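Local coordinates for protein BtGH115A (Bacteroides thetaiotaomicron, PDB 5BY3) that acts as a family GH115 4-O-methyl-alpha-glucuronidase, a glycoside hydrolase with specificity for decorated arabinogalactans, at residues A[417-422]-A[456-461]; A[428-433]-A[449-454]. One frame throughout, in Å; residues are numbered along the deposited sequence.

Contact 1 of 2, residues A[417-422]-A[456-461]; sequences QMKQAY and KVSSEG
Lys-419 and Ser-458 make this contact by themselves, a single polar bridge between two helices whose nearest CA atoms stay 8.2 Å apart. From CB, which points toward helix 454-459, the lysine chain first gains reach: CG lies anti to the backbone N (chi1 165°), and the bend at the next bond (chi2 88°) brings the rest of the chain past the serine. CG is still short of contact; CD comes within 3.4 Å of Ser-458 OG, and CE passes the same oxygen at 3.6 Å. At the tip, NZ donates a hydrogen bond to OG over 3.1 Å. The chain therefore runs alongside the hydroxyl instead of meeting it end on. That oxygen is also hydrogen-bonded to Tyr-415 OH, one turn earlier on the lysine's helix, so a short serine is held by two long side chains. Replacing Lys-419 by an alanine would probably leave Ser-458 OG with Tyr-415 as its main link to helix 411-423 and open a gap where CD and CE pass. Just past the second helix, Glu-460 OE2 forms a salt bridge with Lys-456 NZ. The bridge from Lys-419 ties helix 411-423 to the short helix 454-459, consistent with a helix-to-helix link outside the TIM barrel.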
ATOM      1  N   GLN A 417      -3.804  -7.725   7.060  1.00 39.29           N
ATOM      2  CA  GLN A 417      -2.423  -8.083   6.995  1.00 39.13           C
ATOM      3  C   GLN A 417      -1.577  -7.155   7.847  1.00 41.92           C
ATOM      4  O   GLN A 417      -0.695  -7.631   8.568  1.00 39.44           O
ATOM      5  CB  GLN A 417      -1.922  -8.128   5.553  1.00 39.51           C
ATOM      6  CG  GLN A 417      -2.323  -9.398   4.784  1.00 36.06           C
ATOM      7  CD  GLN A 417      -1.638 -10.647   5.339  1.00 39.11           C
ATOM      8  OE1 GLN A 417      -2.306 -11.598   5.789  1.00 36.47           O
ATOM      9  NE2 GLN A 417      -0.287 -10.640   5.332  1.00 37.13           N
HETATM   10  N   MSE A 418      -1.869  -5.856   7.791  1.00 39.78           N
HETATM   11  CA  MSE A 418      -1.009  -4.845   8.413  1.00 42.83           C
HETATM   12  C   MSE A 418      -1.283  -4.748   9.894  1.00 42.09           C
HETATM   13  O   MSE A 418      -0.367  -4.490  10.668  1.00 45.10           O
HETATM   14  CB  MSE A 418      -1.094  -3.437   7.782  1.00 39.28           C
HETATM   15  CG  MSE A 418      -0.623  -3.386   6.347  1.00 38.65           C
HETATM   16 SE   MSE A 418       1.209  -4.044   6.088  1.00 40.75          SE
HETATM   17  CE  MSE A 418       2.108  -2.707   7.225  1.00 33.61           C
ATOM     18  N   LYS A 419      -2.536  -4.924  10.287  1.00 40.71           N
ATOM     19  CA  LYS A 419      -2.898  -5.085  11.699  1.00 44.93           C
ATOM     20  C   LYS A 419      -2.133  -6.287  12.276  1.00 43.90           C
ATOM     21  O   LYS A 419      -1.461  -6.157  13.308  1.00 45.05           O
ATOM     22  CB  LYS A 419      -4.414  -5.247  11.857  1.00 41.42           C
ATOM     23  CG  LYS A 419      -4.903  -5.760  13.194  1.00 53.79           C
ATOM     24  CD  LYS A 419      -5.141  -4.639  14.197  1.00 61.23           C
ATOM     25  CE  LYS A 419      -5.602  -5.194  15.541  1.00 61.12           C
ATOM     26  NZ  LYS A 419      -5.632  -4.104  16.556  1.00 64.97           N
ATOM     27  N   GLN A 420      -2.192  -7.423  11.590  1.00 39.24           N
ATOM     28  CA  GLN A 420      -1.429  -8.576  12.020  1.00 44.04           C
ATOM     29  C   GLN A 420       0.057  -8.258  12.122  1.00 44.21           C
ATOM     30  O   GLN A 420       0.681  -8.615  13.117  1.00 47.05           O
ATOM     31  CB  GLN A 420      -1.695  -9.817  11.171  1.00 48.21           C
ATOM     32  CG  GLN A 420      -1.190 -11.109  11.822  1.00 54.60           C
ATOM     33  CD  GLN A 420      -1.802 -12.353  11.212  1.00 58.16           C
ATOM     34  OE1 GLN A 420      -1.643 -12.611  10.020  1.00 59.10           O
ATOM     35  NE2 GLN A 420      -2.499 -13.135  12.027  1.00 55.97           N
ATOM     36  N   ALA A 421       0.605  -7.551  11.135  1.00 45.85           N
ATOM     37  CA  ALA A 421       2.011  -7.148  11.162  1.00 47.21           C
ATOM     38  C   ALA A 421       2.387  -6.350  12.425  1.00 47.32           C
ATOM     39  O   ALA A 421       3.398  -6.658  13.082  1.00 46.96           O
ATOM     40  CB  ALA A 421       2.371  -6.369   9.902  1.00 50.30           C
ATOM     41  N   TYR A 422       1.579  -5.346  12.785  1.00 45.01           N
ATOM     42  CA  TYR A 422       1.870  -4.600  13.996  1.00 44.23           C
ATOM     43  C   TYR A 422       1.786  -5.487  15.247  1.00 49.09           C
ATOM     44  O   TYR A 422       2.695  -5.468  16.100  1.00 51.92           O
ATOM     45  CB  TYR A 422       0.997  -3.376  14.114  1.00 43.81           C
ATOM     46  CG  TYR A 422       1.341  -2.450  15.278  1.00 44.55           C
ATOM     47  CD1 TYR A 422       2.222  -1.380  15.108  1.00 44.88           C
ATOM     48  CD2 TYR A 422       0.757  -2.636  16.552  1.00 45.94           C
ATOM     49  CE1 TYR A 422       2.525  -0.520  16.169  1.00 48.28           C
ATOM     50  CE2 TYR A 422       1.038  -1.778  17.607  1.00 47.33           C
ATOM     51  CZ  TYR A 422       1.920  -0.732  17.414  1.00 48.96           C
ATOM     52  OH  TYR A 422       2.194   0.104  18.457  1.00 56.19           O
ATOM     53  N   LYS A 456      -6.886   4.093  16.416  1.00 44.01           N
ATOM     54  CA  LYS A 456      -7.976   4.847  15.847  1.00 42.95           C
ATOM     55  C   LYS A 456      -8.586   4.062  14.690  1.00 46.62           C
ATOM     56  O   LYS A 456      -9.773   3.747  14.730  1.00 54.43           O
ATOM     57  CB  LYS A 456      -7.540   6.234  15.426  1.00 46.22           C
ATOM     58  CG  LYS A 456      -8.710   7.163  15.078  1.00 46.89           C
ATOM     59  CD  LYS A 456      -8.214   8.579  14.790  1.00 48.17           C
ATOM     60  CE  LYS A 456      -9.360   9.536  14.472  1.00 53.09           C
ATOM     61  NZ  LYS A 456      -9.820   9.383  13.066  1.00 48.37           N
ATOM     62  N   VAL A 457      -7.765   3.674  13.719  1.00 42.64           N
ATOM     63  CA  VAL A 457      -8.215   2.856  12.601  1.00 40.32           C
ATOM     64  C   VAL A 457      -8.872   1.572  13.127  1.00 47.52           C
ATOM     65  O   VAL A 457      -9.983   1.238  12.691  1.00 43.82           O
ATOM     66  CB  VAL A 457      -7.060   2.561  11.606  1.00 40.43           C
ATOM     67  CG1 VAL A 457      -7.491   1.581  10.515  1.00 37.76           C
ATOM     68  CG2 VAL A 457      -6.511   3.855  11.005  1.00 38.26           C
ATOM     69  N   SER A 458      -8.218   0.864  14.060  1.00 48.00           N
ATOM     70  CA  SER A 458      -8.872  -0.329  14.662  1.00 54.93           C
ATOM     71  C   SER A 458     -10.255  -0.119  15.347  1.00 50.52           C
ATOM     72  O   SER A 458     -11.092  -0.980  15.232  1.00 45.17           O
ATOM     73  CB  SER A 458      -7.926  -1.105  15.574  1.00 49.21           C
ATOM     74  OG  SER A 458      -7.112  -1.955  14.802  1.00 50.54           O
ATOM     75  N   SER A 459     -10.477   1.007  16.034  1.00 54.03           N
ATOM     76  CA  SER A 459     -11.748   1.246  16.756  1.00 59.32           C
ATOM     77  C   SER A 459     -12.894   1.455  15.790  1.00 54.80           C
ATOM     78  O   SER A 459     -13.997   0.964  16.032  1.00 56.28           O
ATOM     79  CB  SER A 459     -11.696   2.455  17.716  1.00 60.17           C
ATOM     80  OG  SER A 459     -10.483   2.514  18.433  1.00 67.31           O
ATOM     81  N   GLU A 460     -12.638   2.219  14.729  1.00 52.60           N
ATOM     82  CA  GLU A 460     -13.585   2.378  13.632  1.00 55.14           C
ATOM     83  C   GLU A 460     -13.565   1.126  12.744  1.00 53.91           C
ATOM     84  O   GLU A 460     -12.557   0.406  12.614  1.00 47.49           O
ATOM     85  CB  GLU A 460     -13.204   3.588  12.758  1.00 62.29           C
ATOM     86  CG  GLU A 460     -13.023   4.922  13.465  1.00 69.56           C
ATOM     87  CD  GLU A 460     -12.021   5.869  12.771  1.00 82.42           C
ATOM     88  OE1 GLU A 460     -11.518   5.588  11.634  1.00 74.92           O
ATOM     89  OE2 GLU A 460     -11.722   6.921  13.392  1.00 79.54           O
ATOM     90  N   GLY A 461     -14.642   0.873  12.040  1.00 61.73           N
ATOM     91  CA  GLY A 461     -14.486  -0.100  10.956  1.00 66.85           C
ATOM     92  C   GLY A 461     -13.313   0.206  10.009  1.00 55.71           C
ATOM     93  O   GLY A 461     -12.802   1.326   9.926  1.00 55.44           O
TER

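Contact 2 of 2, residues A[428-433]-A[449-454]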
ATOM      1  N   LYS A 428       8.700  -0.978  13.514  1.00 39.59           N
ATOM      2  CA  LYS A 428       9.745   0.001  13.359  1.00 44.25           C
ATOM      3  C   LYS A 428       9.560   0.804  12.050  1.00 44.96           C
ATOM      4  O   LYS A 428       9.714   2.042  12.031  1.00 46.77           O
ATOM      5  CB  LYS A 428      11.114  -0.713  13.433  1.00 48.32           C
ATOM      6  CG  LYS A 428      12.336   0.182  13.423  1.00 55.21           C
ATOM      7  CD  LYS A 428      12.559   0.907  14.742  1.00 54.83           C
ATOM      8  CE  LYS A 428      13.950   1.529  14.703  1.00 64.35           C
ATOM      9  NZ  LYS A 428      14.511   1.751  16.069  1.00 72.52           N
HETATM   10  N   MSE A 429       9.218   0.102  10.974  1.00 39.05           N
HETATM   11  CA  MSE A 429       9.372   0.645   9.651  1.00 42.90           C
HETATM   12  C   MSE A 429       8.396   0.000   8.703  1.00 45.43           C
HETATM   13  O   MSE A 429       8.424  -1.223   8.483  1.00 39.94           O
HETATM   14  CB  MSE A 429      10.815   0.383   9.218  1.00 41.89           C
HETATM   15  CG  MSE A 429      11.395   1.377   8.226  1.00 48.52           C
HETATM   16 SE   MSE A 429      13.288   0.995   7.780  1.00 61.06          SE
HETATM   17  CE  MSE A 429      14.035   1.453   9.561  1.00 48.02           C
ATOM     18  N   TRP A 430       7.525   0.838   8.133  1.00 44.98           N
ATOM     19  CA  TRP A 430       6.562   0.422   7.107  1.00 43.22           C
ATOM     20  C   TRP A 430       6.789   1.224   5.830  1.00 40.35           C
ATOM     21  O   TRP A 430       6.913   2.464   5.847  1.00 42.77           O
ATOM     22  CB  TRP A 430       5.157   0.689   7.589  1.00 41.98           C
ATOM     23  CG  TRP A 430       4.597  -0.208   8.645  1.00 44.57           C
ATOM     24  CD1 TRP A 430       5.251  -1.151   9.404  1.00 47.46           C
ATOM     25  CD2 TRP A 430       3.243  -0.211   9.087  1.00 45.62           C
ATOM     26  NE1 TRP A 430       4.370  -1.767  10.260  1.00 46.85           N
ATOM     27  CE2 TRP A 430       3.130  -1.214  10.088  1.00 45.35           C
ATOM     28  CE3 TRP A 430       2.099   0.514   8.707  1.00 43.61           C
ATOM     29  CZ2 TRP A 430       1.923  -1.497  10.730  1.00 47.57           C
ATOM     30  CZ3 TRP A 430       0.898   0.234   9.338  1.00 46.86           C
ATOM     31  CH2 TRP A 430       0.815  -0.762  10.347  1.00 47.60           C
ATOM     32  N   ILE A 431       6.850   0.503   4.730  1.00 33.45           N
ATOM     33  CA  ILE A 431       7.165   1.079   3.449  1.00 30.38           C
ATOM     34  C   ILE A 431       6.251   0.471   2.418  1.00 32.37           C
ATOM     35  O   ILE A 431       6.207  -0.792   2.218  1.00 26.91           O
ATOM     36  CB  ILE A 431       8.632   0.837   3.008  1.00 29.70           C
ATOM     37  CG1 ILE A 431       9.647   1.476   3.965  1.00 29.91           C
ATOM     38  CG2 ILE A 431       8.817   1.312   1.558  1.00 31.62           C
ATOM     39  CD1 ILE A 431       9.716   3.005   4.010  1.00 31.31           C
ATOM     40  N   LEU A 432       5.537   1.384   1.742  1.00 36.33           N
ATOM     41  CA  LEU A 432       4.539   1.014   0.748  1.00 35.07           C
ATOM     42  C   LEU A 432       5.021   1.228  -0.689  1.00 36.97           C
ATOM     43  O   LEU A 432       5.402   2.348  -1.070  1.00 38.36           O
ATOM     44  CB  LEU A 432       3.272   1.816   1.020  1.00 34.39           C
ATOM     45  CG  LEU A 432       1.972   1.572   0.234  1.00 32.79           C
ATOM     46  CD1 LEU A 432       1.488   0.136   0.325  1.00 30.36           C
ATOM     47  CD2 LEU A 432       0.950   2.525   0.803  1.00 32.51           C
ATOM     48  N   ASN A 433       4.988   0.172  -1.498  1.00 35.33           N
ATOM     49  CA  ASN A 433       5.164   0.344  -2.932  1.00 33.39           C
ATOM     50  C   ASN A 433       3.895   0.900  -3.540  1.00 37.05           C
ATOM     51  O   ASN A 433       2.828   0.241  -3.473  1.00 35.16           O
ATOM     52  CB  ASN A 433       5.486  -0.976  -3.600  1.00 34.19           C
ATOM     53  CG  ASN A 433       5.902  -0.799  -5.046  1.00 33.26           C
ATOM     54  OD1 ASN A 433       5.447   0.115  -5.723  1.00 36.76           O
ATOM     55  ND2 ASN A 433       6.783  -1.649  -5.509  1.00 31.23           N
ATOM     56  N   ASP A 449      -2.478   6.164   7.782  1.00 34.82           N
ATOM     57  CA  ASP A 449      -3.299   6.221   9.008  1.00 39.08           C
ATOM     58  C   ASP A 449      -2.979   5.079   9.962  1.00 41.83           C
ATOM     59  O   ASP A 449      -2.866   5.307  11.170  1.00 43.11           O
ATOM     60  CB  ASP A 449      -4.812   6.206   8.711  1.00 36.74           C
ATOM     61  CG  ASP A 449      -5.340   7.553   8.180  1.00 39.21           C
ATOM     62  OD1 ASP A 449      -4.628   8.567   8.292  1.00 43.85           O
ATOM     63  OD2 ASP A 449      -6.466   7.595   7.632  1.00 35.00           O
HETATM   64  N   MSE A 450      -2.839   3.861   9.412  1.00 41.79           N
HETATM   65  CA  MSE A 450      -2.521   2.680  10.210  1.00 43.67           C
HETATM   66  C   MSE A 450      -1.235   2.925  10.943  1.00 44.01           C
HETATM   67  O   MSE A 450      -1.188   2.798  12.158  1.00 49.11           O
HETATM   68  CB  MSE A 450      -2.523   1.423   9.368  1.00 41.61           C
HETATM   69  CG  MSE A 450      -3.973   0.972   9.328  1.00 39.76           C
HETATM   70 SE   MSE A 450      -4.174  -0.529   8.086  1.00 35.79          SE
HETATM   71  CE  MSE A 450      -3.840  -1.813   9.553  1.00 36.07           C
ATOM     72  N   ALA A 451      -0.243   3.399  10.204  1.00 41.34           N
ATOM     73  CA  ALA A 451       1.127   3.580  10.662  1.00 43.44           C
ATOM     74  C   ALA A 451       1.225   4.740  11.623  1.00 47.08           C
ATOM     75  O   ALA A 451       2.112   4.757  12.482  1.00 48.16           O
ATOM     76  CB  ALA A 451       2.061   3.791   9.470  1.00 41.15           C
ATOM     77  N   TRP A 452       0.312   5.701  11.485  1.00 47.16           N
ATOM     78  CA  TRP A 452       0.323   6.862  12.359  1.00 41.37           C
ATOM     79  C   TRP A 452      -0.411   6.608  13.671  1.00 44.30           C
ATOM     80  O   TRP A 452       0.075   7.023  14.735  1.00 49.52           O
ATOM     81  CB  TRP A 452      -0.181   8.125  11.664  1.00 39.60           C
ATOM     82  CG  TRP A 452      -0.279   9.297  12.645  1.00 41.12           C
ATOM     83  CD1 TRP A 452      -1.399   9.745  13.253  1.00 37.56           C
ATOM     84  CD2 TRP A 452       0.799  10.102  13.151  1.00 37.39           C
ATOM     85  NE1 TRP A 452      -1.109  10.799  14.069  1.00 38.30           N
ATOM     86  CE2 TRP A 452       0.234  11.035  14.042  1.00 36.83           C
ATOM     87  CE3 TRP A 452       2.189  10.114  12.945  1.00 38.26           C
ATOM     88  CZ2 TRP A 452       1.005  11.973  14.758  1.00 34.03           C
ATOM     89  CZ3 TRP A 452       2.967  11.075  13.635  1.00 32.63           C
ATOM     90  CH2 TRP A 452       2.367  11.976  14.538  1.00 30.01           C
ATOM     91  N   ASN A 453      -1.582   5.963  13.598  1.00 43.92           N
ATOM     92  CA  ASN A 453      -2.397   5.655  14.774  1.00 38.66           C
ATOM     93  C   ASN A 453      -3.247   4.450  14.497  1.00 41.82           C
ATOM     94  O   ASN A 453      -4.385   4.583  14.048  1.00 47.99           O
ATOM     95  CB  ASN A 453      -3.282   6.837  15.167  1.00 39.82           C
ATOM     96  CG  ASN A 453      -3.926   6.680  16.553  1.00 45.35           C
ATOM     97  OD1 ASN A 453      -4.053   5.566  17.112  1.00 43.76           O
ATOM     98  ND2 ASN A 453      -4.330   7.809  17.126  1.00 45.61           N
ATOM     99  N   LEU A 454      -2.690   3.269  14.766  1.00 46.25           N
ATOM    100  CA  LEU A 454      -3.398   1.983  14.609  1.00 45.33           C
ATOM    101  C   LEU A 454      -4.725   1.843  15.444  1.00 43.82           C
ATOM    102  O   LEU A 454      -5.746   1.304  14.934  1.00 42.78           O
ATOM    103  CB  LEU A 454      -2.428   0.817  14.897  1.00 41.55           C
ATOM    104  CG  LEU A 454      -2.464  -0.460  14.045  1.00 42.12           C
ATOM    105  CD1 LEU A 454      -1.951  -1.616  14.856  1.00 40.96           C
ATOM    106  CD2 LEU A 454      -3.818  -0.866  13.482  1.00 43.60           C
TER
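The indole of Trp-430 carries the contact, its six-membered ring directed at the last turn of helix 441-452. At its edge, in the ring plane, lies Met-450 CB, 3.6 Å from Trp-430 CZ3. Ala-451 CB approaches obliquely, 3.4 Å from Trp-430 CE3, and the alanine backbone follows closely, with Ala-451 N 3.5 Å from Trp-430 CZ3. The face turned away from Ala-451 is covered by the selenomethionine Met-418 of helix 411-423, and the ring of Phe-447 also meets the indole, the two planes inclined at about 55°. With CG anti to the carbonyl carbon (chi1 -74°), the ring is directed at the helix, and the length of the indole carries it up to the helix backbone. A methyl suits position 451 because it lets the ring come right up to that backbone. Met-450, also a selenomethionine, offers the ring its CB, while its flexible tip turns off to pack on Tyr-415 and Met-418 of the other helix. Just beyond, Asn-453 ends this helix and starts the next one, its OD1 capping Lys-456 N. The polar corner of the indole is provided for: NE1 is hydrogen-bonded to Ile-426 O, in the turn before the strand. Between the side chains the contact is apolar, so strand and helix are held by shape and burial, with that one N-H bond helping to fix the turn of the ring.

The centres of the two contacts lie about 10 Å apart, and the chain visits their segments in the order 417-422, 428-433, 449-454, 456-461, so contact 2 falls between the halves of contact 1. Helix 411-423 leads into strand 429-433, which sits between strands 162-166 and 388-393 in the parallel sheet of the TIM-barrel domain; helix 441-452 then runs on into helix 454-459. The two contacts also touch directly: Tyr-422 CD2 lies 3.4 Å from Leu-454 CD1, and Met-450 CE packs 3.5 Å from Lys-419 N. The buried packing sets helix 441-452 against strand 429-433, and the polar bridge at the surface links helices 411-423 and 454-459.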